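Local coordinates for lipase (Penicillium expansum, PDB 3G7N), which hydrolyses triacylglycerols and other acylglycerol lipids as a secreted alkaline lipase, releasing free fatty acids, at residues Thr125-Ser139 with Lys152-Ile164. Numbering follows the deposited sequence.
Sequences TLEAVGHSLGGALTS and KSLVSNALNAFPI
Leu126 N donates to Ser153 O, the first of seven backbone bonds that join the two segments along the parallel strands 125-131 and 154-159, the last being Ser132 N to Leu159 O (2.8 Å). Leu159 O thus holds the turn where the chain enters helix 133-148, while Leu159 N is spent on Gly130 O. On the face carrying Glu127, Val129 and His131, a water donates to Glu127 OE1 and accepts from Asn157 ND2 (3.1 Å); Glu127 OE2 is taken by Arg13 and Thr57, Asn157 OD1 by Asn181. Asn160 ND2 lies at the edge of the His131 ring, near its plane and 3.5 Å from NE2, the amide turned 52° from the ring; both nitrogens donate elsewhere, to the carbonyls of Ala243 and His241. His131 ND1 bonds to Tyr22 OH and Asn160 OD1 to Ser244 OG, but the buried Asn160 O has no partner in the model.

On the other face, the helix runs back over strand 154-159, and a side chain on Gly135 would collide with Leu159 O. Ala136 CB makes a CH-pi contact over one face of the Phe162 ring, whose CG lies between the backbone N and the carbonyl carbon (chi1 51°), turning the ring to the helix; Leu133 CD1 meets its edge. An alanine in place of Phe162 would probably open a gap under Ala136 CB and take away the edge that Leu133 CD1 packs against. Thr138 OG1 and Ser139 OG bond back to the carbonyls of Gly134 and Ala136. Ser132, the nucleophile, sits between strand and helix, its strained backbone (phi 64°) presenting OG to His241: the nucleophile elbow of the alpha/beta-hydrolase fold.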
loop_
_atom_site.group_PDB
_atom_site.type_symbol
_atom_site.label_atom_id
_atom_site.label_comp_id
_atom_site.label_asym_id
_atom_site.label_seq_id
_atom_site.Cartn_x
_atom_site.Cartn_y
_atom_site.Cartn_z
ATOM N N THR A 125 1.295 -6.966 -16.080
ATOM C CA THR A 125 0.211 -6.422 -15.251
ATOM C C THR A 125 0.808 -5.417 -14.247
ATOM O O THR A 125 2.038 -5.208 -14.232
ATOM C CB THR A 125 -0.519 -7.557 -14.503
ATOM O OG1 THR A 125 0.402 -8.245 -13.654
ATOM C CG2 THR A 125 -1.126 -8.560 -15.524
ATOM N N LEU A 126 -0.049 -4.785 -13.447
ATOM C CA LEU A 126 0.382 -3.710 -12.534
ATOM C C LEU A 126 0.334 -4.183 -11.093
ATOM O O LEU A 126 -0.562 -4.936 -10.682
ATOM C CB LEU A 126 -0.513 -2.483 -12.699
ATOM C CG LEU A 126 -0.617 -1.930 -14.120
ATOM C CD1 LEU A 126 -1.492 -0.681 -14.118
ATOM C CD2 LEU A 126 0.770 -1.614 -14.690
ATOM N N GLU A 127 1.241 -3.640 -10.289
ATOM C CA GLU A 127 1.164 -3.834 -8.850
ATOM C C GLU A 127 1.645 -2.598 -8.118
ATOM O O GLU A 127 2.488 -1.840 -8.612
ATOM C CB GLU A 127 1.950 -5.063 -8.419
ATOM C CG GLU A 127 3.427 -4.978 -8.607
ATOM C CD GLU A 127 4.148 -6.237 -8.127
ATOM O OE1 GLU A 127 3.698 -6.838 -7.112
ATOM O OE2 GLU A 127 5.218 -6.564 -8.675
ATOM N N ALA A 128 1.088 -2.391 -6.929
ATOM C CA ALA A 128 1.509 -1.294 -6.044
ATOM C C ALA A 128 1.644 -1.859 -4.650
ATOM O O ALA A 128 0.877 -2.739 -4.255
ATOM C CB ALA A 128 0.468 -0.199 -6.055
ATOM N N VAL A 129 2.633 -1.370 -3.902
ATOM C CA VAL A 129 2.908 -1.935 -2.577
ATOM C C VAL A 129 3.609 -0.902 -1.717
ATOM O O VAL A 129 4.376 -0.066 -2.221
ATOM C CB VAL A 129 3.790 -3.205 -2.723
ATOM C CG1 VAL A 129 5.065 -2.914 -3.467
ATOM C CG2 VAL A 129 4.087 -3.832 -1.399
ATOM N N GLY A 130 3.401 -1.033 -0.406
ATOM C CA GLY A 130 4.152 -0.231 0.540
ATOM C C GLY A 130 3.676 -0.489 1.943
ATOM O O GLY A 130 2.623 -1.063 2.161
ATOM N N HIS A 131 4.473 -0.024 2.899
ATOM C CA HIS A 131 4.228 -0.270 4.326
ATOM C C HIS A 131 4.001 1.054 5.088
ATOM O O HIS A 131 4.655 2.057 4.835
ATOM C CB HIS A 131 5.428 -1.016 4.906
ATOM C CG HIS A 131 5.426 -1.106 6.408
ATOM N ND1 HIS A 131 6.104 -0.203 7.196
ATOM C CD2 HIS A 131 4.949 -2.058 7.240
ATOM C CE1 HIS A 131 5.986 -0.565 8.464
ATOM N NE2 HIS A 131 5.297 -1.683 8.517
ATOM N N SER A 132 3.070 1.009 6.051
ATOM C CA SER A 132 2.794 2.133 6.956
ATOM C C SER A 132 2.251 3.323 6.139
ATOM O O SER A 132 1.252 3.149 5.435
ATOM C CB SER A 132 4.019 2.446 7.816
ATOM O OG SER A 132 3.664 3.405 8.815
ATOM N N LEU A 133 2.863 4.499 6.210
ATOM C CA LEU A 133 2.461 5.579 5.312
ATOM C C LEU A 133 2.569 5.135 3.855
ATOM O O LEU A 133 1.775 5.557 3.018
ATOM C CB LEU A 133 3.308 6.837 5.547
ATOM C CG LEU A 133 3.060 8.010 4.569
ATOM C CD1 LEU A 133 1.637 8.562 4.637
ATOM C CD2 LEU A 133 4.085 9.146 4.758
ATOM N N GLY A 134 3.580 4.314 3.545
ATOM C CA GLY A 134 3.683 3.718 2.217
ATOM C C GLY A 134 2.480 2.864 1.842
ATOM O O GLY A 134 2.123 2.767 0.660
ATOM N N GLY A 135 1.877 2.213 2.823
ATOM C CA GLY A 135 0.622 1.482 2.618
ATOM C C GLY A 135 -0.583 2.383 2.426
ATOM O O GLY A 135 -1.396 2.166 1.530
ATOM N N ALA A 136 -0.628 3.476 3.184
ATOM C CA ALA A 136 -1.682 4.472 2.977
ATOM C C ALA A 136 -1.538 5.058 1.572
ATOM O O ALA A 136 -2.542 5.259 0.856
ATOM C CB ALA A 136 -1.616 5.565 4.053
ATOM N N LEU A 137 -0.311 5.359 1.155
ATOM C CA LEU A 137 -0.081 5.841 -0.201
ATOM C C LEU A 137 -0.516 4.814 -1.243
ATOM O O LEU A 137 -1.089 5.181 -2.271
ATOM C CB LEU A 137 1.385 6.242 -0.412
ATOM C CG LEU A 137 1.834 7.487 0.368
ATOM C CD1 LEU A 137 3.365 7.574 0.459
ATOM C CD2 LEU A 137 1.238 8.744 -0.254
ATOM N N THR A 138 -0.252 3.534 -0.984
ATOM C CA THR A 138 -0.642 2.470 -1.896
ATOM C C THR A 138 -2.162 2.393 -2.024
ATOM O O THR A 138 -2.681 2.059 -3.113
ATOM C CB THR A 138 -0.076 1.136 -1.388
ATOM O OG1 THR A 138 1.343 1.161 -1.501
ATOM C CG2 THR A 138 -0.591 -0.064 -2.173
ATOM N N SER A 139 -2.903 2.759 -0.980
ATOM C CA SER A 139 -4.360 2.739 -1.069
ATOM C C SER A 139 -4.906 3.800 -2.010
ATOM O O SER A 139 -5.981 3.601 -2.602
ATOM C CB SER A 139 -5.011 2.796 0.324
ATOM O OG SER A 139 -5.000 4.093 0.879
ATOM N N LYS A 152 -5.582 -2.809 -17.644
ATOM C CA LYS A 152 -4.518 -3.627 -17.046
ATOM C C LYS A 152 -5.023 -4.308 -15.787
ATOM O O LYS A 152 -5.653 -3.656 -14.938
ATOM C CB LYS A 152 -3.315 -2.755 -16.691
ATOM C CG LYS A 152 -2.658 -2.089 -17.884
ATOM C CD LYS A 152 -2.034 -3.095 -18.852
ATOM C CE LYS A 152 -1.659 -2.401 -20.164
ATOM N NZ LYS A 152 -0.883 -3.318 -21.032
ATOM N N SER A 153 -4.716 -5.584 -15.629
ATOM C CA SER A 153 -4.885 -6.241 -14.345
ATOM C C SER A 153 -4.030 -5.538 -13.296
ATOM O O SER A 153 -3.046 -4.875 -13.636
ATOM C CB SER A 153 -4.470 -7.704 -14.454
ATOM O OG SER A 153 -4.932 -8.448 -13.345
ATOM N N LEU A 154 -4.520 -5.525 -12.057
ATOM C CA LEU A 154 -3.900 -4.705 -11.007
ATOM C C LEU A 154 -4.098 -5.411 -9.672
ATOM O O LEU A 154 -5.219 -5.832 -9.326
ATOM C CB LEU A 154 -4.563 -3.331 -10.959
ATOM C CG LEU A 154 -4.257 -2.449 -9.737
ATOM C CD1 LEU A 154 -2.782 -2.093 -9.680
ATOM C CD2 LEU A 154 -5.111 -1.219 -9.787
ATOM N N VAL A 155 -3.017 -5.536 -8.912
ATOM C CA VAL A 155 -3.072 -5.967 -7.509
ATOM C C VAL A 155 -2.225 -5.032 -6.671
ATOM O O VAL A 155 -1.078 -4.710 -7.034
ATOM C CB VAL A 155 -2.545 -7.394 -7.350
ATOM C CG1 VAL A 155 -2.641 -7.834 -5.870
ATOM C CG2 VAL A 155 -3.324 -8.365 -8.253
ATOM N N SER A 156 -2.816 -4.540 -5.595
ATOM C CA SER A 156 -2.113 -3.622 -4.711
ATOM C C SER A 156 -2.084 -4.216 -3.308
ATOM O O SER A 156 -3.114 -4.734 -2.822
ATOM C CB SER A 156 -2.821 -2.266 -4.687
ATOM O OG SER A 156 -2.857 -1.684 -6.002
ATOM N N ASN A 157 -0.938 -4.099 -2.637
ATOM C CA ASN A 157 -0.758 -4.635 -1.278
ATOM C C ASN A 157 -0.306 -3.537 -0.336
ATOM O O ASN A 157 0.852 -3.113 -0.395
ATOM C CB ASN A 157 0.278 -5.759 -1.294
ATOM C CG ASN A 157 -0.186 -6.965 -2.089
ATOM O OD1 ASN A 157 -1.210 -7.564 -1.777
ATOM N ND2 ASN A 157 0.571 -7.321 -3.128
ATOM N N ALA A 158 -1.256 -3.013 0.435
ATOM C CA ALA A 158 -0.946 -2.010 1.459
ATOM C C ALA A 158 -0.687 -2.728 2.775
ATOM O O ALA A 158 -1.561 -3.463 3.258
ATOM C CB ALA A 158 -2.111 -1.037 1.626
ATOM N N LEU A 159 0.505 -2.550 3.341
ATOM C CA LEU A 159 0.866 -3.242 4.574
ATOM C C LEU A 159 0.783 -2.302 5.770
ATOM O O LEU A 159 1.291 -1.169 5.736
ATOM C CB LEU A 159 2.274 -3.818 4.471
ATOM C CG LEU A 159 2.486 -4.720 3.241
ATOM C CD1 LEU A 159 3.929 -5.215 3.217
ATOM C CD2 LEU A 159 1.517 -5.902 3.201
ATOM N N ASN A 160 0.123 -2.769 6.819
ATOM C CA ASN A 160 0.118 -2.066 8.107
ATOM C C ASN A 160 -0.388 -0.623 7.969
ATOM O O ASN A 160 0.163 0.297 8.578
ATOM C CB ASN A 160 1.510 -2.094 8.791
ATOM C CG ASN A 160 2.033 -3.513 9.032
ATOM O OD1 ASN A 160 1.751 -4.431 8.250
ATOM N ND2 ASN A 160 2.832 -3.700 10.073
ATOM N N ALA A 161 -1.460 -0.440 7.199
ATOM C CA ALA A 161 -1.939 0.886 6.812
ATOM C C ALA A 161 -3.106 1.368 7.637
ATOM O O ALA A 161 -4.014 0.613 7.955
ATOM C CB ALA A 161 -2.316 0.913 5.346
ATOM N N PHE A 162 -3.121 2.672 7.896
ATOM C CA PHE A 162 -4.295 3.347 8.431
ATOM C C PHE A 162 -5.271 3.694 7.294
ATOM O O PHE A 162 -4.864 3.803 6.138
ATOM C CB PHE A 162 -3.875 4.605 9.206
ATOM C CG PHE A 162 -2.963 5.522 8.446
ATOM C CD1 PHE A 162 -3.488 6.546 7.668
ATOM C CD2 PHE A 162 -1.590 5.392 8.521
ATOM C CE1 PHE A 162 -2.650 7.445 7.017
ATOM C CE2 PHE A 162 -0.749 6.278 7.852
ATOM C CZ PHE A 162 -1.284 7.346 7.151
ATOM N N PRO A 163 -6.574 3.839 7.607
ATOM C CA PRO A 163 -7.546 4.225 6.587
ATOM C C PRO A 163 -7.422 5.717 6.288
ATOM O O PRO A 163 -6.882 6.460 7.111
ATOM C CB PRO A 163 -8.888 3.922 7.257
ATOM C CG PRO A 163 -8.607 4.246 8.739
ATOM C CD PRO A 163 -7.173 3.753 8.954
ATOM N N ILE A 164 -7.823 6.141 5.083
ATOM C CA ILE A 164 -7.465 7.484 4.636
ATOM C C ILE A 164 -8.613 8.380 4.215
ATOM O O ILE A 164 -8.373 9.487 3.739
ATOM C CB ILE A 164 -6.402 7.487 3.513
ATOM C CG1 ILE A 164 -6.942 6.894 2.209
ATOM C CG2 ILE A 164 -5.167 6.667 3.942
ATOM C CD1 ILE A 164 -6.053 7.215 0.996
HETATM O O HOH W 1 3.499 -6.828 -4.091
#